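PDB 4QP0: endo-beta-mannanase from Rhizomucor miehei, which probably catalyses the random hydrolysis of (1->4)-beta-D-mannosidic linkages in mannans, galactomannans and glucomannans, as a secreted TIM-barrel glycosidase of family 5. Local coordinates for residues F105-N110 / E144-V149; F132-E137 / T192-A197; E137-F142 / K200-Y205; W170-E175 / S248-G253. One frame throughout, in Å; residues are numbered along the deposited sequence.

Contact 1: F105-N110 / E144-V149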
loop_
_atom_site.group_PDB
_atom_site.type_symbol
_atom_site.label_atom_id
_atom_site.label_comp_id
_atom_site.label_asym_id
_atom_site.label_seq_id
_atom_site.Cartn_x
_atom_site.Cartn_y
_atom_site.Cartn_z
ATOM N N PHE A 105 -2.626 5.876 1.373
ATOM C CA PHE A 105 -3.890 5.390 0.824
ATOM C C PHE A 105 -3.663 4.610 -0.455
ATOM O O PHE A 105 -3.061 5.121 -1.402
ATOM C CB PHE A 105 -4.856 6.549 0.545
ATOM C CG PHE A 105 -5.607 7.045 1.762
ATOM C CD1 PHE A 105 -6.309 6.164 2.587
ATOM C CD2 PHE A 105 -5.653 8.405 2.059
ATOM C CE1 PHE A 105 -7.006 6.630 3.699
ATOM C CE2 PHE A 105 -6.351 8.872 3.168
ATOM C CZ PHE A 105 -7.027 7.985 3.985
ATOM N N THR A 106 -4.144 3.371 -0.483
ATOM C CA THR A 106 -4.049 2.533 -1.676
ATOM C C THR A 106 -5.377 2.627 -2.424
ATOM O O THR A 106 -6.443 2.460 -1.833
ATOM C CB THR A 106 -3.703 1.076 -1.299
ATOM O OG1 THR A 106 -2.556 1.065 -0.435
ATOM C CG2 THR A 106 -3.392 0.240 -2.534
ATOM N N LEU A 107 -5.318 2.906 -3.722
ATOM C CA LEU A 107 -6.521 3.323 -4.454
ATOM C C LEU A 107 -7.278 2.220 -5.193
ATOM O O LEU A 107 -8.366 2.455 -5.737
ATOM C CB LEU A 107 -6.180 4.466 -5.413
ATOM C CG LEU A 107 -5.870 5.820 -4.773
ATOM C CD1 LEU A 107 -5.144 6.715 -5.758
ATOM C CD2 LEU A 107 -7.127 6.502 -4.247
ATOM N N ASN A 108 -6.702 1.024 -5.209
ATOM C CA ASN A 108 -7.265 -0.125 -5.910
ATOM C C ASN A 108 -6.565 -1.380 -5.394
ATOM O O ASN A 108 -5.630 -1.282 -4.589
ATOM C CB ASN A 108 -7.065 0.025 -7.423
ATOM C CG ASN A 108 -8.168 -0.628 -8.237
ATOM O OD1 ASN A 108 -8.752 -1.635 -7.833
ATOM N ND2 ASN A 108 -8.453 -0.055 -9.404
ATOM N N ASN A 109 -7.020 -2.549 -5.839
ATOM C CA ASN A 109 -6.458 -3.827 -5.401
ATOM C C ASN A 109 -6.364 -4.803 -6.570
ATOM O O ASN A 109 -7.272 -4.857 -7.407
ATOM C CB ASN A 109 -7.332 -4.425 -4.292
ATOM C CG ASN A 109 -6.682 -5.607 -3.595
ATOM O OD1 ASN A 109 -5.480 -5.821 -3.701
ATOM N ND2 ASN A 109 -7.484 -6.380 -2.873
ATOM N N ASN A 110 -5.272 -5.565 -6.629
ATOM C CA ASN A 110 -5.121 -6.626 -7.635
ATOM C C ASN A 110 -6.125 -7.768 -7.404
ATOM O O ASN A 110 -6.785 -8.232 -8.347
ATOM C CB ASN A 110 -3.685 -7.166 -7.641
ATOM C CG ASN A 110 -3.385 -8.047 -8.846
ATOM O OD1 ASN A 110 -3.441 -7.601 -9.997
ATOM N ND2 ASN A 110 -3.043 -9.304 -8.585
ATOM N N GLU A 144 -11.524 8.818 -13.252
ATOM C CA GLU A 144 -12.593 9.611 -12.644
ATOM C C GLU A 144 -12.727 9.353 -11.133
ATOM O O GLU A 144 -13.058 10.266 -10.379
ATOM C CB GLU A 144 -13.930 9.445 -13.389
ATOM C CG GLU A 144 -14.607 8.084 -13.254
ATOM C CD GLU A 144 -15.936 7.977 -14.004
ATOM O OE1 GLU A 144 -16.502 6.854 -14.062
ATOM O OE2 GLU A 144 -16.420 9.007 -14.533
ATOM N N TYR A 145 -12.437 8.124 -10.700
ATOM C CA TYR A 145 -12.432 7.789 -9.274
ATOM C C TYR A 145 -11.284 8.496 -8.562
ATOM O O TYR A 145 -11.487 9.113 -7.507
ATOM C CB TYR A 145 -12.349 6.277 -9.054
ATOM C CG TYR A 145 -12.307 5.864 -7.594
ATOM C CD1 TYR A 145 -13.445 5.962 -6.790
ATOM C CD2 TYR A 145 -11.133 5.381 -7.013
ATOM C CE1 TYR A 145 -13.423 5.580 -5.457
ATOM C CE2 TYR A 145 -11.096 5.004 -5.669
ATOM C CZ TYR A 145 -12.242 5.102 -4.896
ATOM O OH TYR A 145 -12.227 4.732 -3.566
ATOM N N ILE A 146 -10.090 8.412 -9.154
ATOM C CA ILE A 146 -8.895 9.069 -8.625
ATOM C C ILE A 146 -9.144 10.567 -8.481
ATOM O O ILE A 146 -8.919 11.132 -7.411
ATOM C CB ILE A 146 -7.651 8.770 -9.496
ATOM C CG1 ILE A 146 -7.144 7.360 -9.203
ATOM C CG2 ILE A 146 -6.538 9.791 -9.276
ATOM C CD1 ILE A 146 -6.180 6.827 -10.242
ATOM N N SER A 147 -9.641 11.190 -9.546
ATOM C CA SER A 147 -10.008 12.608 -9.532
ATOM C C SER A 147 -10.950 12.940 -8.387
ATOM O O SER A 147 -10.752 13.923 -7.688
ATOM C CB SER A 147 -10.664 13.007 -10.856
ATOM O OG SER A 147 -11.359 14.239 -10.726
ATOM N N HIS A 148 -11.976 12.116 -8.207
ATOM C CA HIS A 148 -12.974 12.328 -7.171
ATOM C C HIS A 148 -12.362 12.269 -5.796
ATOM O O HIS A 148 -12.638 13.120 -4.946
ATOM C CB HIS A 148 -14.076 11.287 -7.310
ATOM C CG HIS A 148 -15.267 11.540 -6.429
ATOM N ND1 HIS A 148 -16.451 11.945 -6.917
ATOM C CD2 HIS A 148 -15.422 11.440 -5.052
ATOM C CE1 HIS A 148 -17.322 12.094 -5.908
ATOM N NE2 HIS A 148 -16.689 11.789 -4.765
ATOM N N VAL A 149 -11.517 11.269 -5.568
ATOM C CA VAL A 149 -10.906 11.063 -4.260
ATOM C C VAL A 149 -9.943 12.200 -3.929
ATOM O O VAL A 149 -10.028 12.782 -2.846
ATOM C CB VAL A 149 -10.201 9.696 -4.159
ATOM C CG1 VAL A 149 -9.413 9.589 -2.858
ATOM C CG2 VAL A 149 -11.223 8.576 -4.242
#

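Contact 2: F132-E137 / T192-A197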
loop_
_atom_site.group_PDB
_atom_site.type_symbol
_atom_site.label_atom_id
_atom_site.label_comp_id
_atom_site.label_asym_id
_atom_site.label_seq_id
_atom_site.Cartn_x
_atom_site.Cartn_y
_atom_site.Cartn_z
ATOM N N PHE A 132 -7.789 -4.388 -17.444
ATOM C CA PHE A 132 -7.700 -3.180 -16.623
ATOM C C PHE A 132 -6.471 -2.322 -16.946
ATOM O O PHE A 132 -6.486 -1.105 -16.737
ATOM C CB PHE A 132 -7.707 -3.557 -15.136
ATOM C CG PHE A 132 -7.918 -2.392 -14.214
ATOM C CD1 PHE A 132 -9.128 -1.712 -14.198
ATOM C CD2 PHE A 132 -6.912 -1.981 -13.358
ATOM C CE1 PHE A 132 -9.327 -0.636 -13.352
ATOM C CE2 PHE A 132 -7.106 -0.908 -12.500
ATOM C CZ PHE A 132 -8.312 -0.231 -12.502
ATOM N N TYR A 133 -5.427 -2.963 -17.469
ATOM C CA TYR A 133 -4.170 -2.292 -17.800
ATOM C C TYR A 133 -4.151 -1.648 -19.185
ATOM O O TYR A 133 -3.300 -0.798 -19.458
ATOM C CB TYR A 133 -2.990 -3.263 -17.660
ATOM C CG TYR A 133 -2.855 -3.891 -16.280
ATOM C CD1 TYR A 133 -3.212 -3.190 -15.129
ATOM C CD2 TYR A 133 -2.351 -5.178 -16.128
ATOM C CE1 TYR A 133 -3.085 -3.760 -13.873
ATOM C CE2 TYR A 133 -2.222 -5.755 -14.875
ATOM C CZ TYR A 133 -2.589 -5.041 -13.752
ATOM O OH TYR A 133 -2.457 -5.604 -12.500
ATOM N N THR A 134 -5.091 -2.038 -20.051
ATOM C CA THR A 134 -5.129 -1.530 -21.437
ATOM C C THR A 134 -6.424 -0.806 -21.836
ATOM O O THR A 134 -6.384 0.230 -22.511
ATOM C CB THR A 134 -4.807 -2.635 -22.472
ATOM O OG1 THR A 134 -5.403 -3.877 -22.069
ATOM C CG2 THR A 134 -3.307 -2.815 -22.598
ATOM N N ASN A 135 -7.557 -1.360 -21.410
ATOM C CA ASN A 135 -8.890 -0.891 -21.786
ATOM C C ASN A 135 -9.130 0.579 -21.455
ATOM O O ASN A 135 -9.175 0.944 -20.282
ATOM C CB ASN A 135 -9.941 -1.767 -21.097
ATOM C CG ASN A 135 -11.327 -1.588 -21.679
ATOM O OD1 ASN A 135 -11.603 -2.013 -22.802
ATOM N ND2 ASN A 135 -12.212 -0.970 -20.910
ATOM N N THR A 136 -9.300 1.412 -22.486
ATOM C CA THR A 136 -9.479 2.865 -22.301
ATOM C C THR A 136 -10.711 3.217 -21.452
ATOM O O THR A 136 -10.645 4.106 -20.592
ATOM C CB THR A 136 -9.507 3.629 -23.645
ATOM O OG1 THR A 136 -8.327 3.323 -24.391
ATOM C CG2 THR A 136 -9.554 5.136 -23.426
ATOM N N GLU A 137 -11.813 2.504 -21.687
ATOM C CA GLU A 137 -13.050 2.678 -20.919
ATOM C C GLU A 137 -12.838 2.372 -19.423
ATOM O O GLU A 137 -13.240 3.156 -18.567
ATOM C CB GLU A 137 -14.173 1.811 -21.512
ATOM C CG GLU A 137 -15.583 2.330 -21.281
ATOM C CD GLU A 137 -16.642 1.289 -21.590
ATOM N N THR A 192 5.691 -7.007 -18.929
ATOM C CA THR A 192 6.295 -5.991 -18.076
ATOM C C THR A 192 6.230 -4.619 -18.756
ATOM O O THR A 192 6.195 -3.598 -18.077
ATOM C CB THR A 192 7.747 -6.345 -17.683
ATOM O OG1 THR A 192 8.529 -6.535 -18.865
ATOM C CG2 THR A 192 7.788 -7.625 -16.860
ATOM N N THR A 193 6.211 -4.606 -20.089
ATOM C CA THR A 193 5.988 -3.376 -20.867
ATOM C C THR A 193 4.591 -2.803 -20.623
ATOM O O THR A 193 4.437 -1.590 -20.456
ATOM C CB THR A 193 6.164 -3.617 -22.388
ATOM O OG1 THR A 193 7.483 -4.110 -22.647
ATOM C CG2 THR A 193 5.952 -2.328 -23.186
ATOM N N VAL A 194 3.585 -3.675 -20.607
ATOM C CA VAL A 194 2.188 -3.259 -20.436
ATOM C C VAL A 194 1.887 -2.821 -18.998
ATOM O O VAL A 194 1.219 -1.807 -18.763
ATOM C CB VAL A 194 1.227 -4.372 -20.903
ATOM C CG1 VAL A 194 -0.171 -4.194 -20.314
ATOM C CG2 VAL A 194 1.186 -4.422 -22.428
ATOM N N THR A 195 2.394 -3.585 -18.040
ATOM C CA THR A 195 2.228 -3.267 -16.626
ATOM C C THR A 195 2.851 -1.899 -16.323
ATOM O O THR A 195 2.194 -1.026 -15.768
ATOM C CB THR A 195 2.805 -4.399 -15.743
ATOM O OG1 THR A 195 2.004 -4.566 -14.572
ATOM C CG2 THR A 195 4.251 -4.144 -15.358
ATOM N N THR A 196 4.093 -1.705 -16.755
ATOM C CA THR A 196 4.848 -0.482 -16.497
ATOM C C THR A 196 4.219 0.751 -17.153
ATOM O O THR A 196 4.168 1.822 -16.537
ATOM C CB THR A 196 6.318 -0.649 -16.936
ATOM O OG1 THR A 196 6.932 -1.658 -16.123
ATOM C CG2 THR A 196 7.098 0.657 -16.811
ATOM N N ALA A 197 3.738 0.601 -18.386
ATOM C CA ALA A 197 3.090 1.710 -19.094
ATOM C C ALA A 197 1.773 2.139 -18.425
ATOM O O ALA A 197 1.473 3.326 -18.329
ATOM C CB ALA A 197 2.876 1.360 -20.561
#

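Contact 3: E137-F142 / K200-Y205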
loop_
_atom_site.group_PDB
_atom_site.type_symbol
_atom_site.label_atom_id
_atom_site.label_comp_id
_atom_site.label_asym_id
_atom_site.label_seq_id
_atom_site.Cartn_x
_atom_site.Cartn_y
_atom_site.Cartn_z
ATOM N N GLU A 137 -11.813 2.504 -21.687
ATOM C CA GLU A 137 -13.050 2.678 -20.919
ATOM C C GLU A 137 -12.838 2.372 -19.423
ATOM O O GLU A 137 -13.240 3.156 -18.567
ATOM C CB GLU A 137 -14.173 1.811 -21.512
ATOM C CG GLU A 137 -15.583 2.330 -21.281
ATOM C CD GLU A 137 -16.642 1.289 -21.590
ATOM N N MET A 138 -12.192 1.246 -19.121
ATOM C CA MET A 138 -11.869 0.859 -17.731
ATOM C C MET A 138 -10.917 1.845 -17.038
ATOM O O MET A 138 -11.133 2.207 -15.875
ATOM C CB MET A 138 -11.291 -0.568 -17.669
ATOM C CG MET A 138 -12.322 -1.687 -17.793
ATOM S SD MET A 138 -11.605 -3.343 -17.880
ATOM C CE MET A 138 -12.936 -4.296 -18.594
ATOM N N ILE A 139 -9.875 2.265 -17.755
ATOM C CA ILE A 139 -8.897 3.252 -17.274
ATOM C C ILE A 139 -9.554 4.606 -16.946
ATOM O O ILE A 139 -9.169 5.270 -15.978
ATOM C CB ILE A 139 -7.747 3.458 -18.305
ATOM C CG1 ILE A 139 -6.977 2.148 -18.539
ATOM C CG2 ILE A 139 -6.800 4.576 -17.873
ATOM C CD1 ILE A 139 -6.048 2.159 -19.743
ATOM N N ASP A 140 -10.538 5.008 -17.754
ATOM C CA ASP A 140 -11.241 6.281 -17.550
ATOM C C ASP A 140 -12.124 6.279 -16.302
ATOM O O ASP A 140 -12.357 7.333 -15.694
ATOM C CB ASP A 140 -12.051 6.660 -18.787
ATOM C CG ASP A 140 -11.182 7.203 -19.901
ATOM O OD1 ASP A 140 -10.045 7.642 -19.613
ATOM O OD2 ASP A 140 -11.635 7.199 -21.064
ATOM N N SER A 141 -12.594 5.090 -15.932
ATOM C CA SER A 141 -13.365 4.892 -14.713
ATOM C C SER A 141 -12.455 4.916 -13.486
ATOM O O SER A 141 -12.846 5.416 -12.425
ATOM C CB SER A 141 -14.135 3.575 -14.783
ATOM O OG SER A 141 -15.028 3.441 -13.695
ATOM N N PHE A 142 -11.243 4.375 -13.625
ATOM C CA PHE A 142 -10.256 4.457 -12.555
ATOM C C PHE A 142 -9.825 5.909 -12.385
ATOM O O PHE A 142 -9.719 6.401 -11.258
ATOM C CB PHE A 142 -9.057 3.527 -12.811
ATOM C CG PHE A 142 -8.116 3.384 -11.627
ATOM C CD1 PHE A 142 -8.570 3.552 -10.308
ATOM C CD2 PHE A 142 -6.771 3.055 -11.828
ATOM C CE1 PHE A 142 -7.699 3.422 -9.231
ATOM C CE2 PHE A 142 -5.900 2.918 -10.747
ATOM C CZ PHE A 142 -6.364 3.103 -9.451
ATOM N N LYS A 200 2.726 4.054 -15.508
ATOM C CA LYS A 200 3.260 5.350 -15.914
ATOM C C LYS A 200 2.156 6.401 -15.997
ATOM O O LYS A 200 2.236 7.434 -15.319
ATOM C CB LYS A 200 3.994 5.220 -17.254
ATOM C CG LYS A 200 4.692 6.482 -17.740
ATOM C CD LYS A 200 5.502 6.185 -18.990
ATOM C CE LYS A 200 6.403 7.347 -19.371
ATOM N NZ LYS A 200 5.644 8.432 -20.047
ATOM N N GLU A 201 1.123 6.126 -16.800
ATOM C CA GLU A 201 0.074 7.111 -17.065
ATOM C C GLU A 201 -0.865 7.361 -15.886
ATOM O O GLU A 201 -1.342 8.480 -15.703
ATOM C CB GLU A 201 -0.716 6.755 -18.334
ATOM C CG GLU A 201 -1.858 5.772 -18.130
ATOM C CD GLU A 201 -2.793 5.721 -19.322
ATOM O OE1 GLU A 201 -3.156 4.597 -19.739
ATOM O OE2 GLU A 201 -3.160 6.800 -19.845
ATOM N N ILE A 202 -1.138 6.325 -15.095
ATOM C CA ILE A 202 -1.939 6.483 -13.880
ATOM C C ILE A 202 -1.203 7.354 -12.863
ATOM O O ILE A 202 -1.793 8.262 -12.282
ATOM C CB ILE A 202 -2.336 5.124 -13.257
ATOM C CG1 ILE A 202 -3.287 4.350 -14.192
ATOM C CG2 ILE A 202 -2.963 5.306 -11.880
ATOM C CD1 ILE A 202 -4.584 5.055 -14.530
ATOM N N SER A 203 0.086 7.101 -12.667
ATOM C CA SER A 203 0.867 7.926 -11.733
ATOM C C SER A 203 1.021 9.350 -12.262
ATOM O O SER A 203 0.989 10.304 -11.489
ATOM C CB SER A 203 2.228 7.297 -11.397
ATOM O OG SER A 203 3.051 7.159 -12.545
ATOM N N GLU A 204 1.167 9.492 -13.580
ATOM C CA GLU A 204 1.164 10.818 -14.201
ATOM C C GLU A 204 -0.189 11.502 -14.038
ATOM O O GLU A 204 -0.244 12.691 -13.738
ATOM C CB GLU A 204 1.602 10.771 -15.669
ATOM C CG GLU A 204 3.118 10.742 -15.842
ATOM C CD GLU A 204 3.572 10.376 -17.254
ATOM O OE1 GLU A 204 2.713 10.200 -18.156
ATOM O OE2 GLU A 204 4.805 10.257 -17.459
ATOM N N TYR A 205 -1.274 10.750 -14.200
ATOM C CA TYR A 205 -2.610 11.311 -13.983
ATOM C C TYR A 205 -2.787 11.815 -12.547
ATOM O O TYR A 205 -3.343 12.894 -12.341
ATOM C CB TYR A 205 -3.716 10.322 -14.358
ATOM C CG TYR A 205 -5.113 10.894 -14.192
ATOM C CD1 TYR A 205 -5.620 11.834 -15.099
ATOM C CD2 TYR A 205 -5.928 10.502 -13.124
ATOM C CE1 TYR A 205 -6.895 12.365 -14.943
ATOM C CE2 TYR A 205 -7.204 11.025 -12.959
ATOM C CZ TYR A 205 -7.683 11.951 -13.873
ATOM O OH TYR A 205 -8.947 12.469 -13.712
#

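Contact 4: W170-E175 / S248-G253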
loop_
_atom_site.group_PDB
_atom_site.type_symbol
_atom_site.label_atom_id
_atom_site.label_comp_id
_atom_site.label_asym_id
_atom_site.label_seq_id
_atom_site.Cartn_x
_atom_site.Cartn_y
_atom_site.Cartn_z
ATOM N N TRP A 170 -0.132 8.691 -2.237
ATOM C CA TRP A 170 -1.039 7.780 -2.948
ATOM C C TRP A 170 -0.369 6.553 -3.502
ATOM O O TRP A 170 0.740 6.623 -4.026
ATOM C CB TRP A 170 -1.702 8.515 -4.104
ATOM C CG TRP A 170 -2.379 9.779 -3.672
ATOM C CD1 TRP A 170 -1.988 11.083 -3.942
ATOM C CD2 TRP A 170 -3.587 9.897 -2.845
ATOM N NE1 TRP A 170 -2.853 11.983 -3.362
ATOM C CE2 TRP A 170 -3.837 11.337 -2.689
ATOM C CE3 TRP A 170 -4.461 8.991 -2.250
ATOM C CZ2 TRP A 170 -4.920 11.823 -1.963
ATOM C CZ3 TRP A 170 -5.553 9.490 -1.527
ATOM C CH2 TRP A 170 -5.777 10.872 -1.387
ATOM N N GLU A 171 -1.049 5.414 -3.412
ATOM C CA GLU A 171 -0.608 4.214 -4.099
ATOM C C GLU A 171 -1.646 3.820 -5.128
ATOM O O GLU A 171 -2.843 3.768 -4.825
ATOM C CB GLU A 171 -0.391 3.068 -3.117
ATOM C CG GLU A 171 0.590 3.388 -2.008
ATOM C CD GLU A 171 1.226 2.148 -1.429
ATOM O OE1 GLU A 171 0.495 1.175 -1.119
ATOM O OE2 GLU A 171 2.468 2.151 -1.299
ATOM N N ILE A 172 -1.173 3.543 -6.341
ATOM C CA ILE A 172 -2.032 3.195 -7.486
ATOM C C ILE A 172 -2.932 1.983 -7.213
ATOM O O ILE A 172 -4.160 2.080 -7.293
ATOM C CB ILE A 172 -1.194 2.936 -8.763
ATOM C CG1 ILE A 172 -0.489 4.224 -9.213
ATOM C CG2 ILE A 172 -2.070 2.364 -9.875
ATOM C CD1 ILE A 172 0.639 4.008 -10.204
ATOM N N ALA A 173 -2.310 0.847 -6.896
ATOM C CA ALA A 173 -3.026 -0.389 -6.635
ATOM C C ALA A 173 -2.224 -1.309 -5.728
ATOM O O ALA A 173 -0.998 -1.245 -5.685
ATOM C CB ALA A 173 -3.347 -1.096 -7.939
ATOM N N ASN A 174 -2.932 -2.173 -5.012
ATOM C CA ASN A 174 -2.300 -3.153 -4.150
ATOM C C ASN A 174 -1.843 -4.379 -4.939
ATOM O O ASN A 174 -2.641 -5.033 -5.614
ATOM C CB ASN A 174 -3.244 -3.560 -3.024
ATOM C CG ASN A 174 -2.585 -4.463 -2.021
ATOM O OD1 ASN A 174 -1.499 -4.160 -1.519
ATOM N ND2 ASN A 174 -3.233 -5.584 -1.716
ATOM N N GLU A 175 -0.539 -4.640 -4.868
ATOM C CA GLU A 175 0.110 -5.835 -5.424
ATOM C C GLU A 175 -0.241 -6.211 -6.871
ATOM O O GLU A 175 -0.546 -7.372 -7.133
ATOM C CB GLU A 175 -0.122 -7.040 -4.495
ATOM C CG GLU A 175 0.317 -6.808 -3.055
ATOM C CD GLU A 175 0.172 -8.041 -2.183
ATOM O OE1 GLU A 175 -0.703 -8.887 -2.470
ATOM O OE2 GLU A 175 0.933 -8.161 -1.202
ATOM N N SER A 248 9.801 8.965 -13.426
ATOM C CA SER A 248 9.888 10.242 -12.713
ATOM C C SER A 248 8.576 10.548 -11.998
ATOM O O SER A 248 8.528 11.374 -11.086
ATOM C CB SER A 248 10.241 11.368 -13.685
ATOM O OG SER A 248 9.392 11.320 -14.820
ATOM N N SER A 249 7.521 9.855 -12.410
ATOM C CA SER A 249 6.194 10.006 -11.833
ATOM C C SER A 249 5.987 9.210 -10.533
ATOM O O SER A 249 4.948 9.338 -9.885
ATOM C CB SER A 249 5.162 9.570 -12.864
ATOM O OG SER A 249 3.891 10.080 -12.539
ATOM N N ILE A 250 6.968 8.381 -10.179
ATOM C CA ILE A 250 6.940 7.549 -8.967
ATOM C C ILE A 250 7.991 8.068 -7.985
ATOM O O ILE A 250 9.186 8.063 -8.288
ATOM C CB ILE A 250 7.235 6.063 -9.300
ATOM C CG1 ILE A 250 6.268 5.515 -10.372
ATOM C CG2 ILE A 250 7.232 5.208 -8.039
ATOM C CD1 ILE A 250 4.892 5.115 -9.872
ATOM N N ASP A 251 7.553 8.504 -6.810
ATOM C CA ASP A 251 8.462 9.141 -5.843
ATOM C C ASP A 251 9.222 8.171 -4.954
ATOM O O ASP A 251 10.374 8.425 -4.606
ATOM C CB ASP A 251 7.709 10.143 -4.973
ATOM C CG ASP A 251 7.026 11.220 -5.790
ATOM O OD1 ASP A 251 7.717 11.919 -6.570
ATOM O OD2 ASP A 251 5.797 11.362 -5.648
ATOM N N PHE A 252 8.568 7.078 -4.567
ATOM C CA PHE A 252 9.222 6.011 -3.814
ATOM C C PHE A 252 8.787 4.623 -4.293
ATOM O O PHE A 252 7.724 4.464 -4.901
ATOM C CB PHE A 252 9.016 6.180 -2.300
ATOM C CG PHE A 252 7.586 6.047 -1.852
ATOM C CD1 PHE A 252 7.087 4.821 -1.439
ATOM C CD2 PHE A 252 6.743 7.157 -1.819
ATOM C CE1 PHE A 252 5.769 4.698 -1.025
ATOM C CE2 PHE A 252 5.424 7.040 -1.402
ATOM C CZ PHE A 252 4.936 5.809 -1.006
ATOM N N GLY A 253 9.634 3.630 -4.038
ATOM C CA GLY A 253 9.350 2.247 -4.402
ATOM C C GLY A 253 8.816 1.450 -3.229
ATOM O O GLY A 253 9.146 1.722 -2.064
#

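Contact 1: F105-N110 / E144-V149
L107 sends its two methyl branches to different residues of helix 136-151, and this divergence organises the contact. CD1 reaches I146 CG1 at 4.0 Å, with the two side chains crossing at about a right angle. CD2 goes to V149 CG1, 4.1 Å away, but here the side chains slide past each other in opposite directions. The fork points at the helix because L107 CG stands anti to its own carbonyl carbon (chi1 -71°), beside the backbone N. Y145 supplies the third surface: its CE2 lies 3.7 Å from L107 O, an oblique approach of ring and carbonyl. Within the helix, V149, one turn after Y145, sets CG2 3.7 Å above one face of the Y145 ring, offset toward the rim. At the polar end of that ring, Y145 OH is hydrogen-bonded to L56 O. All four touching residues are buried, and everything that meets across the interface is van der Waals in character. L107 follows directly on strand 102-106, whose neighbours in the parallel barrel sheet are strands 51-55 and 167-171; on the helix side, I146 also packs against I202, Y205 and I206 of helix 192-209.

Contact 2: F132-E137 / T192-A197
Y133 and V194 form the close part of this contact, with Y133 CB 4.0 Å from V194 CG1. That same methyl also meets T134 CG2 at 4.1 Å, so one branch of the valine serves two consecutive residues, Y133 and T134. It is carried there by a chi1 of 160°, which puts CG1 anti to the backbone N, beside the carbonyl carbon. T134 and V194 cross at about a right angle. On the buried side the packing is already slacker: Y133 CE2 and T195 OG1 are 4.4 Å apart, too far for more than a marginal touch, although the backbones come nearest here, with 6.6 Å between Y133 CA and T195 CA. Y133 is fixed from beyond the pair, since its OH is hydrogen-bonded to R177 O and its ring meets that of W198 with the planes about 50° apart. The solvent side belongs to T134, which is exposed, and to V194, which is partly so. The contact thus joins the residues just ahead of helix 136-151, where N135 occupies the N-cap position, to the first turns of helix 192-209, while M117 of helix 116-124 also packs on Y133.

Contact 3: E137-F142 / K200-Y205
The F142 ring and the E201 carboxylate are the flat groups here, and each meets a branched isoleucine. Two atoms along one side of the F142 ring contact I202: CD2 lies 4.0 Å from I202 CD1, and CE2 lies the same distance from I202 CG2. The approach to the ring is oblique, and the two side chains cross at about a right angle. F142 reaches across because its CG is anti to the backbone N (chi1 -170°). The same ring meets that of F132 with the planes about 45° apart, and Y120 of helix 116-124 touches it as well.

E201 brings one carboxylate oxygen against I139, OE1 lying 3.8 Å from I139 CD1, at the rim of the contact. These chains also cross at about a right angle; E201 CG stands between the backbone N and the carbonyl carbon, and the rest of the chain is extended. The other oxygen, OE2, has a long and weak ion pair with K143 NZ. Between these two contacts I139 CG2 packs 4.0 Å from I202 CD1, so that this one methyl of I202 touches both I139 and F142.

Away from the interface, K200 NZ forms a salt bridge with E204 OE2 one turn later (3.3 Å), approaching on the syn side. The local axes run 11.6 Å apart at closest, in nearly the same sense, with a signed crossing angle of -30°. A wide spacing filled by large apolar side chains, between two helices pointing the same way, fits consecutive outer helices of a (beta/alpha)8, or TIM, barrel.

Contact 4: W170-E175 / S248-G253
E171 places a buried carboxylate beside an aromatic ring: its OE2 is 4.2 Å from F252 CE1. The carboxylate and ring planes are only 24° apart, though the two side chains as wholes cross at about a right angle, and the oxygen approaches the ring obliquely. The setting is the TIM barrel, where E171 closes strand 167-171 and F252 immediately precedes strand 253-257. Strand 214-216 bonds to the 170-175 backbone, and F252 packs on L214 and A216 of that strand. Strand 214-216 thus lies between the two segments, consistent with the 9.6 Å between E171 CA and I250 CA; the contact is made by side chains.

F252 reaches toward E171 with CG lying between its backbone N and carbonyl carbon (chi1 65°). The other carboxylate oxygen has its own partners: E171 OE1 makes a salt bridge with R53 NE and a hydrogen bond with T106 OG1. Such bonding probably stabilises the negative charge in this buried place. Further along, 170-175 includes the Asn-Glu pair characteristic of family 5 glycosidases; N174 OD1 is hydrogen-bonded to R53 NH2, so R53 holds both E171 and N174.

I172, next to E171, packs on I202 and W198 of helix 192-209, and also makes a thin apolar link to the second segment through its terminal methyl CD1, which lies 4.4 Å from I250 CD1.

How the contacts relate
Contacts 1, 3 and 4 are buried, whereas contact 2 lies farthest from the chain's centre and is partly open to solvent. Contacts 2 and 3 join the same helices, 136-151 and 192-209, share E137, and are 9 Å apart between centres; contact 1 takes the first helix onward to strand 102-106. Contact 4 is the most central and reaches the same sheet as contact 1, joined to it by probable backbone hydrogen bonds between F105, L107 and E171. Chemistry follows position: aliphatic and aromatic groups fill the helix layer, threonine joins them at the surface, and a carboxylate bonded to arginine appears at the barrel strands.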